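ATP-dependent DNA helicase PIF1 (Candida albicans, PDB 7OTJ) probably uses ATP hydrolysis to unwind DNA in the 5'-3' direction, including G-quadruplexes, and so maintains nuclear and mitochondrial genomes. Local coordinates at residues F22-A27 with T183-E188; D144-P149 with E507-L512; T266-E271 with D432-V437; F281-V286 with E424-E429. One frame throughout, in Å; residues are numbered along the deposited sequence.

Contact 1: residues F22-A27 with T183-E188; sequences FYTGSA and TITLKE. With ALF (tetrafluoroaluminate ion), chain F.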
loop_
_atom_site.group_PDB
_atom_site.type_symbol
_atom_site.label_atom_id
_atom_site.label_comp_id
_atom_site.label_asym_id
_atom_site.label_seq_id
_atom_site.Cartn_x
_atom_site.Cartn_y
_atom_site.Cartn_z
ATOM N N PHE A 22 7.794 -18.410 2.423
ATOM C CA PHE A 22 7.322 -17.229 3.126
ATOM C C PHE A 22 8.412 -16.803 4.095
ATOM O O PHE A 22 8.912 -17.626 4.867
ATOM C CB PHE A 22 6.014 -17.539 3.857
ATOM C CG PHE A 22 5.671 -16.576 4.967
ATOM C CD1 PHE A 22 5.417 -15.238 4.706
ATOM C CD2 PHE A 22 5.552 -17.029 6.270
ATOM C CE1 PHE A 22 5.079 -14.372 5.728
ATOM C CE2 PHE A 22 5.213 -16.173 7.291
ATOM C CZ PHE A 22 4.972 -14.843 7.024
ATOM N N TYR A 23 8.818 -15.544 4.034
ATOM C CA TYR A 23 9.785 -15.047 4.996
ATOM C C TYR A 23 9.181 -13.877 5.760
ATOM O O TYR A 23 8.462 -13.046 5.192
ATOM C CB TYR A 23 11.123 -14.689 4.340
ATOM C CG TYR A 23 11.166 -13.463 3.465
ATOM C CD1 TYR A 23 11.577 -12.238 3.977
ATOM C CD2 TYR A 23 10.857 -13.538 2.113
ATOM C CE1 TYR A 23 11.651 -11.116 3.173
ATOM C CE2 TYR A 23 10.926 -12.417 1.301
ATOM C CZ TYR A 23 11.326 -11.210 1.837
ATOM O OH TYR A 23 11.400 -10.090 1.039
ATOM N N THR A 24 9.419 -13.874 7.070
ATOM C CA THR A 24 8.735 -12.958 7.969
ATOM C C THR A 24 9.700 -12.277 8.934
ATOM O O THR A 24 10.921 -12.465 8.851
ATOM C CB THR A 24 7.650 -13.720 8.735
ATOM O OG1 THR A 24 6.722 -12.794 9.313
ATOM C CG2 THR A 24 8.261 -14.599 9.818
ATOM N N GLY A 25 9.158 -11.498 9.853
ATOM C CA GLY A 25 9.942 -10.744 10.811
ATOM C C GLY A 25 9.179 -9.515 11.245
ATOM O O GLY A 25 8.244 -9.068 10.584
ATOM N N SER A 26 9.622 -8.932 12.361
ATOM C CA SER A 26 8.918 -7.797 12.946
ATOM C C SER A 26 8.949 -6.601 11.995
ATOM O O SER A 26 9.623 -6.604 10.966
ATOM C CB SER A 26 9.548 -7.385 14.283
ATOM O OG SER A 26 9.435 -8.383 15.285
ATOM N N ALA A 27 8.185 -5.571 12.351
ATOM C CA ALA A 27 8.157 -4.347 11.562
ATOM C C ALA A 27 9.553 -3.754 11.424
ATOM O O ALA A 27 10.295 -3.644 12.403
ATOM C CB ALA A 27 7.220 -3.333 12.213
ATOM N N THR A 183 9.774 -21.425 5.842
ATOM C CA THR A 183 9.547 -20.152 6.506
ATOM C C THR A 183 10.852 -19.689 7.130
ATOM O O THR A 183 11.483 -20.436 7.885
ATOM C CB THR A 183 8.443 -20.262 7.560
ATOM O OG1 THR A 183 7.224 -20.669 6.925
ATOM C CG2 THR A 183 8.218 -18.912 8.255
ATOM N N ILE A 184 11.252 -18.459 6.819
ATOM C CA ILE A 184 12.480 -17.871 7.335
ATOM C C ILE A 184 12.114 -16.587 8.063
ATOM O O ILE A 184 11.257 -15.826 7.601
ATOM C CB ILE A 184 13.503 -17.589 6.214
ATOM C CG1 ILE A 184 13.738 -18.845 5.373
ATOM C CG2 ILE A 184 14.813 -17.099 6.801
ATOM C CD1 ILE A 184 14.583 -18.607 4.140
ATOM N N THR A 185 12.747 -16.361 9.210
ATOM C CA THR A 185 12.447 -15.223 10.070
ATOM C C THR A 185 13.657 -14.302 10.135
ATOM O O THR A 185 14.736 -14.719 10.572
ATOM C CB THR A 185 12.046 -15.688 11.470
ATOM O OG1 THR A 185 10.833 -16.452 11.383
ATOM C CG2 THR A 185 11.836 -14.484 12.405
ATOM N N LEU A 186 13.487 -13.071 9.659
ATOM C CA LEU A 186 14.456 -12.013 9.903
ATOM C C LEU A 186 14.297 -11.483 11.325
ATOM O O LEU A 186 13.177 -11.254 11.793
ATOM C CB LEU A 186 14.267 -10.878 8.897
ATOM C CG LEU A 186 14.585 -11.143 7.430
ATOM C CD1 LEU A 186 14.353 -9.884 6.609
ATOM C CD2 LEU A 186 16.017 -11.614 7.284
ATOM N N LYS A 187 15.420 -11.255 12.010
ATOM C CA LYS A 187 15.376 -10.905 13.425
ATOM C C LYS A 187 15.909 -9.520 13.761
ATOM O O LYS A 187 15.553 -8.994 14.820
ATOM C CB LYS A 187 16.149 -11.939 14.261
ATOM C CG LYS A 187 15.401 -13.250 14.485
ATOM C CD LYS A 187 16.317 -14.450 14.268
ATOM C CE LYS A 187 17.543 -14.395 15.172
ATOM N NZ LYS A 187 18.424 -15.585 14.996
ATOM N N GLU A 188 16.727 -8.908 12.907
ATOM C CA GLU A 188 17.356 -7.630 13.223
ATOM C C GLU A 188 16.480 -6.476 12.743
ATOM O O GLU A 188 16.224 -6.339 11.541
ATOM C CB GLU A 188 18.743 -7.553 12.586
ATOM C CG GLU A 188 19.455 -6.229 12.789
ATOM C CD GLU A 188 20.770 -6.154 12.034
ATOM O OE1 GLU A 188 21.588 -5.265 12.353
ATOM O OE2 GLU A 188 20.986 -6.982 11.121
HETATM AL AL ALF F . 6.957 -3.267 7.583
HETATM F F1 ALF F . 6.587 -3.921 5.969
HETATM F F2 ALF F . 7.334 -2.597 9.196
HETATM F F3 ALF F . 7.040 -4.944 8.191
HETATM F F4 ALF F . 6.957 -1.589 6.972
HETATM O O HOH W 1 4.539 -3.356 7.702
#

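Contact 2: residues D144-P149 with E507-L512; sequences DFYQLP and EFYKNL. With ALF (tetrafluoroaluminate ion), chain F.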
loop_
_atom_site.group_PDB
_atom_site.type_symbol
_atom_site.label_atom_id
_atom_site.label_comp_id
_atom_site.label_asym_id
_atom_site.label_seq_id
_atom_site.Cartn_x
_atom_site.Cartn_y
_atom_site.Cartn_z
ATOM N N ASP A 144 4.144 -9.939 7.838
ATOM C CA ASP A 144 4.154 -10.108 9.288
ATOM C C ASP A 144 2.707 -10.255 9.730
ATOM O O ASP A 144 1.933 -9.300 9.620
ATOM C CB ASP A 144 4.833 -8.916 9.966
ATOM C CG ASP A 144 4.885 -9.045 11.487
ATOM O OD1 ASP A 144 4.624 -10.150 12.015
ATOM O OD2 ASP A 144 5.187 -8.028 12.160
ATOM N N PHE A 145 2.327 -11.450 10.189
ATOM C CA PHE A 145 0.932 -11.666 10.552
ATOM C C PHE A 145 0.543 -11.011 11.879
ATOM O O PHE A 145 -0.651 -10.977 12.197
ATOM C CB PHE A 145 0.611 -13.166 10.579
ATOM C CG PHE A 145 0.549 -13.797 9.207
ATOM C CD1 PHE A 145 -0.520 -13.548 8.357
ATOM C CD2 PHE A 145 1.558 -14.643 8.768
ATOM C CE1 PHE A 145 -0.580 -14.126 7.096
ATOM C CE2 PHE A 145 1.502 -15.223 7.510
ATOM C CZ PHE A 145 0.436 -14.965 6.672
ATOM N N TYR A 146 1.500 -10.483 12.652
ATOM C CA TYR A 146 1.150 -9.646 13.800
ATOM C C TYR A 146 0.689 -8.259 13.374
ATOM O O TYR A 146 0.236 -7.481 14.221
ATOM C CB TYR A 146 2.333 -9.517 14.772
ATOM C CG TYR A 146 2.472 -10.680 15.730
ATOM C CD1 TYR A 146 1.389 -11.117 16.475
ATOM C CD2 TYR A 146 3.681 -11.351 15.874
ATOM C CE1 TYR A 146 1.503 -12.184 17.349
ATOM C CE2 TYR A 146 3.804 -12.422 16.741
ATOM C CZ TYR A 146 2.710 -12.834 17.476
ATOM O OH TYR A 146 2.814 -13.899 18.343
ATOM N N GLN A 147 0.799 -7.943 12.091
ATOM C CA GLN A 147 0.332 -6.693 11.517
ATOM C C GLN A 147 -1.112 -6.891 11.046
ATOM O O GLN A 147 -1.780 -7.851 11.439
ATOM C CB GLN A 147 1.314 -6.225 10.443
ATOM C CG GLN A 147 2.721 -5.967 11.026
ATOM C CD GLN A 147 3.638 -5.172 10.109
ATOM O OE1 GLN A 147 3.182 -4.438 9.236
ATOM N NE2 GLN A 147 4.942 -5.313 10.314
ATOM N N LEU A 148 -1.647 -5.935 10.298
ATOM C CA LEU A 148 -3.088 -5.888 10.073
ATOM C C LEU A 148 -3.600 -7.167 9.406
ATOM O O LEU A 148 -2.977 -7.657 8.455
ATOM C CB LEU A 148 -3.441 -4.657 9.240
ATOM C CG LEU A 148 -3.392 -3.390 10.107
ATOM C CD1 LEU A 148 -3.329 -2.108 9.288
ATOM C CD2 LEU A 148 -4.591 -3.369 11.047
ATOM N N PRO A 149 -4.704 -7.739 9.885
ATOM C CA PRO A 149 -5.277 -8.934 9.257
ATOM C C PRO A 149 -6.030 -8.567 7.993
ATOM O O PRO A 149 -6.174 -7.375 7.682
ATOM C CB PRO A 149 -6.228 -9.459 10.342
ATOM C CG PRO A 149 -6.693 -8.219 11.023
ATOM C CD PRO A 149 -5.477 -7.325 11.066
ATOM N N GLU A 507 -0.754 -18.474 17.810
ATOM C CA GLU A 507 -0.489 -19.909 17.694
ATOM C C GLU A 507 0.331 -20.237 16.449
ATOM O O GLU A 507 1.117 -21.192 16.463
ATOM C CB GLU A 507 -1.797 -20.705 17.704
ATOM C CG GLU A 507 -2.666 -20.528 16.472
ATOM C CD GLU A 507 -3.939 -21.348 16.539
ATOM O OE1 GLU A 507 -4.224 -21.917 17.614
ATOM O OE2 GLU A 507 -4.656 -21.424 15.517
ATOM N N PHE A 508 0.148 -19.474 15.368
ATOM C CA PHE A 508 0.973 -19.646 14.176
ATOM C C PHE A 508 2.452 -19.489 14.507
ATOM O O PHE A 508 3.258 -20.381 14.218
ATOM C CB PHE A 508 0.546 -18.647 13.096
ATOM C CG PHE A 508 1.452 -18.614 11.890
ATOM C CD1 PHE A 508 1.317 -19.547 10.872
ATOM C CD2 PHE A 508 2.427 -17.630 11.761
ATOM C CE1 PHE A 508 2.143 -19.510 9.761
ATOM C CE2 PHE A 508 3.260 -17.595 10.648
ATOM C CZ PHE A 508 3.111 -18.538 9.647
ATOM N N TYR A 509 2.828 -18.364 15.127
ATOM C CA TYR A 509 4.244 -18.114 15.373
ATOM C C TYR A 509 4.813 -18.996 16.476
ATOM O O TYR A 509 6.023 -19.249 16.479
ATOM C CB TYR A 509 4.483 -16.639 15.716
ATOM C CG TYR A 509 4.480 -15.726 14.509
ATOM C CD1 TYR A 509 5.481 -15.812 13.549
ATOM C CD2 TYR A 509 3.475 -14.783 14.323
ATOM C CE1 TYR A 509 5.479 -14.988 12.435
ATOM C CE2 TYR A 509 3.467 -13.955 13.211
ATOM C CZ TYR A 509 4.473 -14.064 12.269
ATOM O OH TYR A 509 4.477 -13.248 11.157
ATOM N N LYS A 510 3.978 -19.504 17.383
ATOM C CA LYS A 510 4.500 -20.418 18.392
ATOM C C LYS A 510 4.743 -21.808 17.811
ATOM O O LYS A 510 5.632 -22.524 18.285
ATOM C CB LYS A 510 3.564 -20.481 19.605
ATOM C CG LYS A 510 2.314 -21.326 19.421
ATOM C CD LYS A 510 1.538 -21.485 20.729
ATOM C CE LYS A 510 0.221 -22.224 20.517
ATOM N NZ LYS A 510 0.405 -23.564 19.883
ATOM N N ASN A 511 3.980 -22.202 16.787
ATOM C CA ASN A 511 4.242 -23.465 16.103
ATOM C C ASN A 511 5.537 -23.444 15.304
ATOM O O ASN A 511 6.036 -24.511 14.932
ATOM C CB ASN A 511 3.081 -23.823 15.178
ATOM C CG ASN A 511 2.056 -24.694 15.857
ATOM O OD1 ASN A 511 2.219 -25.909 15.941
ATOM N ND2 ASN A 511 0.998 -24.076 16.365
ATOM N N LEU A 512 6.082 -22.261 15.022
ATOM C CA LEU A 512 7.352 -22.133 14.306
ATOM C C LEU A 512 8.512 -22.437 15.256
ATOM O O LEU A 512 9.295 -21.569 15.649
ATOM C CB LEU A 512 7.480 -20.748 13.692
ATOM C CG LEU A 512 7.071 -20.598 12.227
ATOM C CD1 LEU A 512 5.671 -21.142 11.979
ATOM C CD2 LEU A 512 7.165 -19.136 11.825
HETATM AL AL ALF F . 6.957 -3.267 7.583
HETATM F F1 ALF F . 6.587 -3.921 5.969
HETATM F F2 ALF F . 7.334 -2.597 9.196
HETATM F F3 ALF F . 7.040 -4.944 8.191
HETATM F F4 ALF F . 6.957 -1.589 6.972
HETATM O O HOH W 1 4.539 -3.356 7.702
#

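Contact 3: residues T266-E271 with D432-V437; sequences TGILPE and DGTVLV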
loop_
_atom_site.group_PDB
_atom_site.type_symbol
_atom_site.label_atom_id
_atom_site.label_comp_id
_atom_site.label_asym_id
_atom_site.label_seq_id
_atom_site.Cartn_x
_atom_site.Cartn_y
_atom_site.Cartn_z
ATOM N N THR A 266 -18.010 10.818 -16.466
ATOM C CA THR A 266 -18.862 10.336 -17.543
ATOM C C THR A 266 -18.896 8.813 -17.513
ATOM O O THR A 266 -18.116 8.164 -16.809
ATOM C CB THR A 266 -18.374 10.832 -18.910
ATOM O OG1 THR A 266 -16.995 10.480 -19.083
ATOM C CG2 THR A 266 -18.514 12.330 -19.009
ATOM N N GLY A 267 -19.811 8.238 -18.290
ATOM C CA GLY A 267 -19.883 6.795 -18.405
ATOM C C GLY A 267 -21.160 6.263 -19.023
ATOM O O GLY A 267 -22.208 6.915 -18.969
ATOM N N ILE A 268 -21.078 5.071 -19.613
ATOM C CA ILE A 268 -22.220 4.444 -20.268
ATOM C C ILE A 268 -22.889 3.398 -19.381
ATOM O O ILE A 268 -23.794 2.693 -19.835
ATOM C CB ILE A 268 -21.813 3.830 -21.618
ATOM C CG1 ILE A 268 -20.763 2.733 -21.412
ATOM C CG2 ILE A 268 -21.313 4.912 -22.572
ATOM C CD1 ILE A 268 -20.280 2.107 -22.697
ATOM N N LEU A 269 -22.469 3.282 -18.129
ATOM C CA LEU A 269 -23.164 2.393 -17.216
ATOM C C LEU A 269 -24.418 3.069 -16.665
ATOM O O LEU A 269 -24.447 4.288 -16.486
ATOM C CB LEU A 269 -22.263 1.991 -16.056
ATOM C CG LEU A 269 -21.108 1.020 -16.271
ATOM C CD1 LEU A 269 -20.494 0.722 -14.906
ATOM C CD2 LEU A 269 -21.549 -0.266 -16.991
ATOM N N PRO A 270 -25.468 2.299 -16.397
ATOM C CA PRO A 270 -26.665 2.866 -15.767
ATOM C C PRO A 270 -26.419 3.176 -14.296
ATOM O O PRO A 270 -25.396 2.816 -13.714
ATOM C CB PRO A 270 -27.710 1.762 -15.947
ATOM C CG PRO A 270 -26.910 0.501 -15.983
ATOM C CD PRO A 270 -25.604 0.853 -16.651
ATOM N N GLU A 271 -27.371 3.893 -13.701
ATOM C CA GLU A 271 -27.320 4.104 -12.263
ATOM C C GLU A 271 -28.050 2.979 -11.540
ATOM O O GLU A 271 -28.947 2.341 -12.102
ATOM C CB GLU A 271 -27.951 5.452 -11.897
ATOM C CG GLU A 271 -27.229 6.684 -12.436
ATOM C CD GLU A 271 -25.914 6.988 -11.726
ATOM O OE1 GLU A 271 -25.527 6.238 -10.809
ATOM O OE2 GLU A 271 -25.267 7.993 -12.091
ATOM N N ASP A 432 -12.396 -5.625 -23.979
ATOM C CA ASP A 432 -12.165 -5.215 -25.357
ATOM C C ASP A 432 -11.692 -3.776 -25.490
ATOM O O ASP A 432 -11.189 -3.402 -26.553
ATOM C CB ASP A 432 -13.428 -5.419 -26.189
ATOM C CG ASP A 432 -13.600 -6.856 -26.628
ATOM O OD1 ASP A 432 -12.589 -7.591 -26.704
ATOM O OD2 ASP A 432 -14.748 -7.249 -26.900
ATOM N N GLY A 433 -11.857 -2.953 -24.460
ATOM C CA GLY A 433 -11.384 -1.581 -24.513
ATOM C C GLY A 433 -12.469 -0.532 -24.421
ATOM O O GLY A 433 -12.150 0.665 -24.449
ATOM N N THR A 434 -13.738 -0.915 -24.319
ATOM C CA THR A 434 -14.829 0.049 -24.239
ATOM C C THR A 434 -14.902 0.598 -22.819
ATOM O O THR A 434 -15.149 -0.152 -21.869
ATOM C CB THR A 434 -16.149 -0.609 -24.636
ATOM O OG1 THR A 434 -16.068 -1.070 -25.991
ATOM C CG2 THR A 434 -17.299 0.370 -24.508
ATOM N N VAL A 435 -14.688 1.903 -22.670
ATOM C CA VAL A 435 -14.676 2.502 -21.341
ATOM C C VAL A 435 -16.111 2.589 -20.838
ATOM O O VAL A 435 -16.993 3.126 -21.517
ATOM C CB VAL A 435 -14.002 3.880 -21.366
ATOM C CG1 VAL A 435 -14.416 4.646 -22.605
ATOM C CG2 VAL A 435 -14.356 4.668 -20.120
ATOM N N LEU A 436 -16.357 2.016 -19.662
ATOM C CA LEU A 436 -17.694 2.010 -19.086
ATOM C C LEU A 436 -17.922 3.185 -18.147
ATOM O O LEU A 436 -19.035 3.722 -18.091
ATOM C CB LEU A 436 -17.937 0.690 -18.345
ATOM C CG LEU A 436 -17.731 -0.604 -19.153
ATOM C CD1 LEU A 436 -17.944 -1.839 -18.294
ATOM C CD2 LEU A 436 -18.638 -0.655 -20.375
ATOM N N VAL A 437 -16.880 3.620 -17.443
ATOM C CA VAL A 437 -16.936 4.775 -16.556
ATOM C C VAL A 437 -15.627 5.537 -16.714
ATOM O O VAL A 437 -14.560 4.928 -16.840
ATOM C CB VAL A 437 -17.155 4.361 -15.086
ATOM C CG1 VAL A 437 -17.048 5.563 -14.186
ATOM C CG2 VAL A 437 -18.506 3.703 -14.908
#

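Contact 4: residues F281-V286 with E424-E429; sequences FLAPQV and EQWTTE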
loop_
_atom_site.group_PDB
_atom_site.type_symbol
_atom_site.label_atom_id
_atom_site.label_comp_id
_atom_site.label_asym_id
_atom_site.label_seq_id
_atom_site.Cartn_x
_atom_site.Cartn_y
_atom_site.Cartn_z
ATOM N N PHE A 281 -13.148 5.182 -6.849
ATOM C CA PHE A 281 -11.984 5.708 -7.552
ATOM C C PHE A 281 -11.090 6.465 -6.577
ATOM O O PHE A 281 -11.572 7.273 -5.778
ATOM C CB PHE A 281 -12.407 6.640 -8.690
ATOM C CG PHE A 281 -12.772 5.933 -9.963
ATOM C CD1 PHE A 281 -13.191 4.611 -9.948
ATOM C CD2 PHE A 281 -12.690 6.591 -11.181
ATOM C CE1 PHE A 281 -13.531 3.963 -11.121
ATOM C CE2 PHE A 281 -13.028 5.943 -12.359
ATOM C CZ PHE A 281 -13.448 4.633 -12.327
ATOM N N LEU A 282 -9.780 6.215 -6.658
ATOM C CA LEU A 282 -8.833 6.919 -5.798
ATOM C C LEU A 282 -8.810 8.408 -6.108
ATOM O O LEU A 282 -8.740 9.240 -5.194
ATOM C CB LEU A 282 -7.435 6.320 -5.951
ATOM C CG LEU A 282 -6.313 6.964 -5.130
ATOM C CD1 LEU A 282 -6.638 6.936 -3.641
ATOM C CD2 LEU A 282 -4.975 6.284 -5.402
ATOM N N ALA A 283 -8.855 8.764 -7.390
ATOM C CA ALA A 283 -8.933 10.164 -7.771
ATOM C C ALA A 283 -10.190 10.782 -7.167
ATOM O O ALA A 283 -11.286 10.217 -7.315
ATOM C CB ALA A 283 -8.950 10.304 -9.291
ATOM N N PRO A 284 -10.089 11.928 -6.502
ATOM C CA PRO A 284 -11.242 12.460 -5.774
ATOM C C PRO A 284 -12.217 13.192 -6.680
ATOM O O PRO A 284 -11.840 13.840 -7.658
ATOM C CB PRO A 284 -10.601 13.425 -4.770
ATOM C CG PRO A 284 -9.374 13.896 -5.467
ATOM C CD PRO A 284 -8.863 12.701 -6.237
ATOM N N GLN A 285 -13.497 13.087 -6.322
ATOM C CA GLN A 285 -14.519 13.823 -7.053
ATOM C C GLN A 285 -14.336 15.330 -6.885
ATOM O O GLN A 285 -14.488 16.092 -7.849
ATOM C CB GLN A 285 -15.910 13.389 -6.599
ATOM C CG GLN A 285 -17.016 13.921 -7.487
ATOM C CD GLN A 285 -18.379 13.734 -6.871
ATOM O OE1 GLN A 285 -18.511 13.638 -5.651
ATOM N NE2 GLN A 285 -19.405 13.677 -7.710
ATOM N N VAL A 286 -14.034 15.779 -5.667
ATOM C CA VAL A 286 -13.735 17.182 -5.387
ATOM C C VAL A 286 -12.331 17.261 -4.792
ATOM O O VAL A 286 -12.076 16.714 -3.711
ATOM C CB VAL A 286 -14.771 17.813 -4.444
ATOM C CG1 VAL A 286 -14.445 19.281 -4.190
ATOM C CG2 VAL A 286 -16.175 17.662 -5.020
ATOM N N GLU A 424 -5.577 13.774 -15.386
ATOM C CA GLU A 424 -5.443 12.414 -15.885
ATOM C C GLU A 424 -6.814 11.755 -15.922
ATOM O O GLU A 424 -7.773 12.245 -15.322
ATOM C CB GLU A 424 -4.500 11.586 -15.009
ATOM C CG GLU A 424 -3.055 12.010 -15.093
ATOM C CD GLU A 424 -2.506 11.878 -16.495
ATOM O OE1 GLU A 424 -1.956 12.869 -17.014
ATOM O OE2 GLU A 424 -2.643 10.784 -17.083
ATOM N N GLN A 425 -6.902 10.638 -16.640
ATOM C CA GLN A 425 -8.151 9.900 -16.778
ATOM C C GLN A 425 -8.030 8.524 -16.134
ATOM O O GLN A 425 -7.064 7.796 -16.387
ATOM C CB GLN A 425 -8.552 9.758 -18.248
ATOM C CG GLN A 425 -9.887 9.044 -18.441
ATOM C CD GLN A 425 -10.173 8.684 -19.886
ATOM O OE1 GLN A 425 -9.261 8.541 -20.700
ATOM N NE2 GLN A 425 -11.448 8.524 -20.209
ATOM N N TRP A 426 -9.010 8.180 -15.303
ATOM C CA TRP A 426 -9.179 6.838 -14.764
ATOM C C TRP A 426 -10.432 6.233 -15.378
ATOM O O TRP A 426 -11.479 6.886 -15.432
ATOM C CB TRP A 426 -9.289 6.856 -13.236
ATOM C CG TRP A 426 -8.024 7.259 -12.522
ATOM C CD1 TRP A 426 -7.109 6.431 -11.941
ATOM C CD2 TRP A 426 -7.546 8.594 -12.309
ATOM N NE1 TRP A 426 -6.089 7.163 -11.381
ATOM C CE2 TRP A 426 -6.333 8.494 -11.594
ATOM C CE3 TRP A 426 -8.024 9.861 -12.657
ATOM C CZ2 TRP A 426 -5.593 9.614 -11.219
ATOM C CZ3 TRP A 426 -7.286 10.974 -12.284
ATOM C CH2 TRP A 426 -6.084 10.842 -11.573
ATOM N N THR A 427 -10.325 4.992 -15.844
ATOM C CA THR A 427 -11.405 4.348 -16.576
ATOM C C THR A 427 -11.702 2.987 -15.973
ATOM O O THR A 427 -10.782 2.251 -15.602
ATOM C CB THR A 427 -11.062 4.176 -18.059
ATOM O OG1 THR A 427 -9.884 3.370 -18.184
ATOM C CG2 THR A 427 -10.831 5.523 -18.725
ATOM N N THR A 428 -12.986 2.697 -15.805
ATOM C CA THR A 428 -13.465 1.329 -15.714
ATOM C C THR A 428 -13.790 0.857 -17.128
ATOM O O THR A 428 -14.526 1.530 -17.857
ATOM C CB THR A 428 -14.692 1.253 -14.805
ATOM O OG1 THR A 428 -14.291 1.486 -13.449
ATOM C CG2 THR A 428 -15.350 -0.099 -14.902
ATOM N N GLU A 429 -13.256 -0.296 -17.516
ATOM C CA GLU A 429 -13.360 -0.728 -18.902
ATOM C C GLU A 429 -13.850 -2.165 -18.973
ATOM O O GLU A 429 -13.993 -2.856 -17.963
ATOM C CB GLU A 429 -12.017 -0.597 -19.637
ATOM C CG GLU A 429 -11.590 0.837 -19.926
ATOM C CD GLU A 429 -10.285 0.915 -20.701
ATOM O OE1 GLU A 429 -9.569 1.929 -20.562
ATOM O OE2 GLU A 429 -9.976 -0.040 -21.446
#

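Contact 1: residues F22-A27 with T183-E188
F22-G25 and T183-L186 pair as neighbouring parallel strands of the six-stranded sheet in the P-loop NTPase domain. Strand 182-186 is outermost in that sheet. Three backbone hydrogen bonds join the two. I184 N reaches F22 O at 3.2 Å. T24 uses both of its polar backbone atoms: its N donates to I184 O at 2.7 Å and its O accepts from L186 N at 2.8 Å. F22, T183, T24 and T185 project from one face. There F22 CD2 packs on T183 CG2 at 3.8 Å, and T24 CG2 lies beside T185 OG1 at 3.5 Å. Y23 and I184 lie on the other face, their CB atoms 4.2 Å apart, and both touch V11 of helix 6-16. T24 OG1 points anti to the backbone N (chi1 -163°) and bonds to G143 O. The backbone bonds hold the strand whose end, G25, opens the Walker A loop, where S26 and A27 touch ADP and A27 also meets the tetrafluoroaluminate.

Contact 2: residues D144-P149 with E507-L512
Y509 reaches from helix 503-511 into the turn D144-Q147, and its ring carries most of the contact. CB of Y509 lies 4.1 Å from Y146 OH. CG then turns anti to the carbonyl carbon (chi1 -78°), and the ring runs back along Y146 in the opposite direction. CD2 of Y509 sits over one face of the Y146 ring, 3.4 Å from Y146 CE2. The two planes are only 21° apart, but the rings are slid so far that they barely overlap. CE2 of Y509 packs against F145 CB at 4.0 Å. At the tip, Y509 OH accepts a hydrogen bond from F145 N at 3.0 Å, with the donor in the plane of the ring at its edge. The same OH is bonded to T24 OG1. Beside it, F145 turns its edge to the face of F508 in a T-shaped pair, with centroids 5.4 Å apart.

D144 shapes the turn. Its OD1 accepts from Y146 N, while OD2 takes Q147 NE2 on its anti lone pair and also forms a salt bridge with R206. Q147 NE2 in turn donates to F3 of the tetrafluoroaluminate at 3.0 Å. The arrangement is an Asx turn within a type I beta turn, at the nucleotide site of a P-loop helicase, with helix 503-511 packed against it.

Contact 3: residues T266-E271 with D432-V437
L436 O receives the backbone N-H groups of two successive residues where strand 259-267 ends. I268 N donates to L436 O at 2.9 Å, with a bent N-H...O angle of 134°. L269 N adds a weak bond to the same oxygen at 3.5 Å. T266 O lies 3.6 Å from V437 CA in a CA-H...O contact, and T266 has its backbone hydrogen bonds with S438. Farther out, T434 N donates to D430 OD1 and G433 O accepts from K389 NZ. G267 and V437 form an antiparallel, non-hydrogen-bonded pair. Their CA atoms come within 4.0 Å, and the backbone angles of G267 suit glycine.

Apolar side chains pack beside these bonds at the surface. L269 CG meets L436 CB at 3.8 Å, and L269 CD1 touches V437 CG2 at 3.6 Å. I268 crosses T434 at about a right angle, with I268 CD1 3.9 Å from T434 CG2, and also meets L436 CD2.

L436 and V437 both pair with T428, making a classic beta bulge. Strand 435-446 pairs with strands 259-267 and 424-429, while helix 273-279 packs on V437.

Contact 4: residues F281-V286 with E424-E429
A283 and F281 face strand 424-429 in different ways. The methyl of A283 sits over one face of the W426 indole. Its CB is 3.5 Å from the centroid of the six-membered ring and 11° off the ring normal, a CH-pi contact. F281 instead runs past W426 in the opposite direction, with F281 CE2 3.9 Å from W426 CB. The same F281 CE2 lies 3.6 Å from W426 O. Farther out, the ring meets T428 with its edge: T428 OG1 lies near the ring plane, 3.4 Å from F281 CZ. CG of F281 stands anti to the carbonyl carbon (chi1 -83°), which directs the ring toward the strand.

No hydrogen bond crosses between the two segments. The loop is tied instead to strand 435-446, where A283 O accepts from R439 and P284 O from Q441. W426 also makes a cation-pi contact with K299. This is a loop joining helix 273-279 to strand 286-289, laid by apolar and aromatic contacts on an antiparallel sheet; F281-V286 belongs to the SH3-like 2B domain family of Pif1 helicases.

Contacts 1 and 2 adjoin at the nucleotide site, their centres 11 Å apart. The hydroxyl of Y509 joins the two. F22 CZ packs on F145 CE2 at 3.5 Å. A27 and Q147 both reach the tetrafluoroaluminate, so contact 1 and contact 2 meet again there. Contacts 3 and 4 lie across the chain's centre, in the antiparallel sheet, with centres 13 Å apart. Neighbouring strands 424-429 and 435-446 link them, with T428 O 2.6 Å from L436 N. The nearest atoms of contacts 2 and 4 remain about 16 Å apart. The bound nucleic acid comes within about 7 Å of contact 2 and about 5 Å of contact 4.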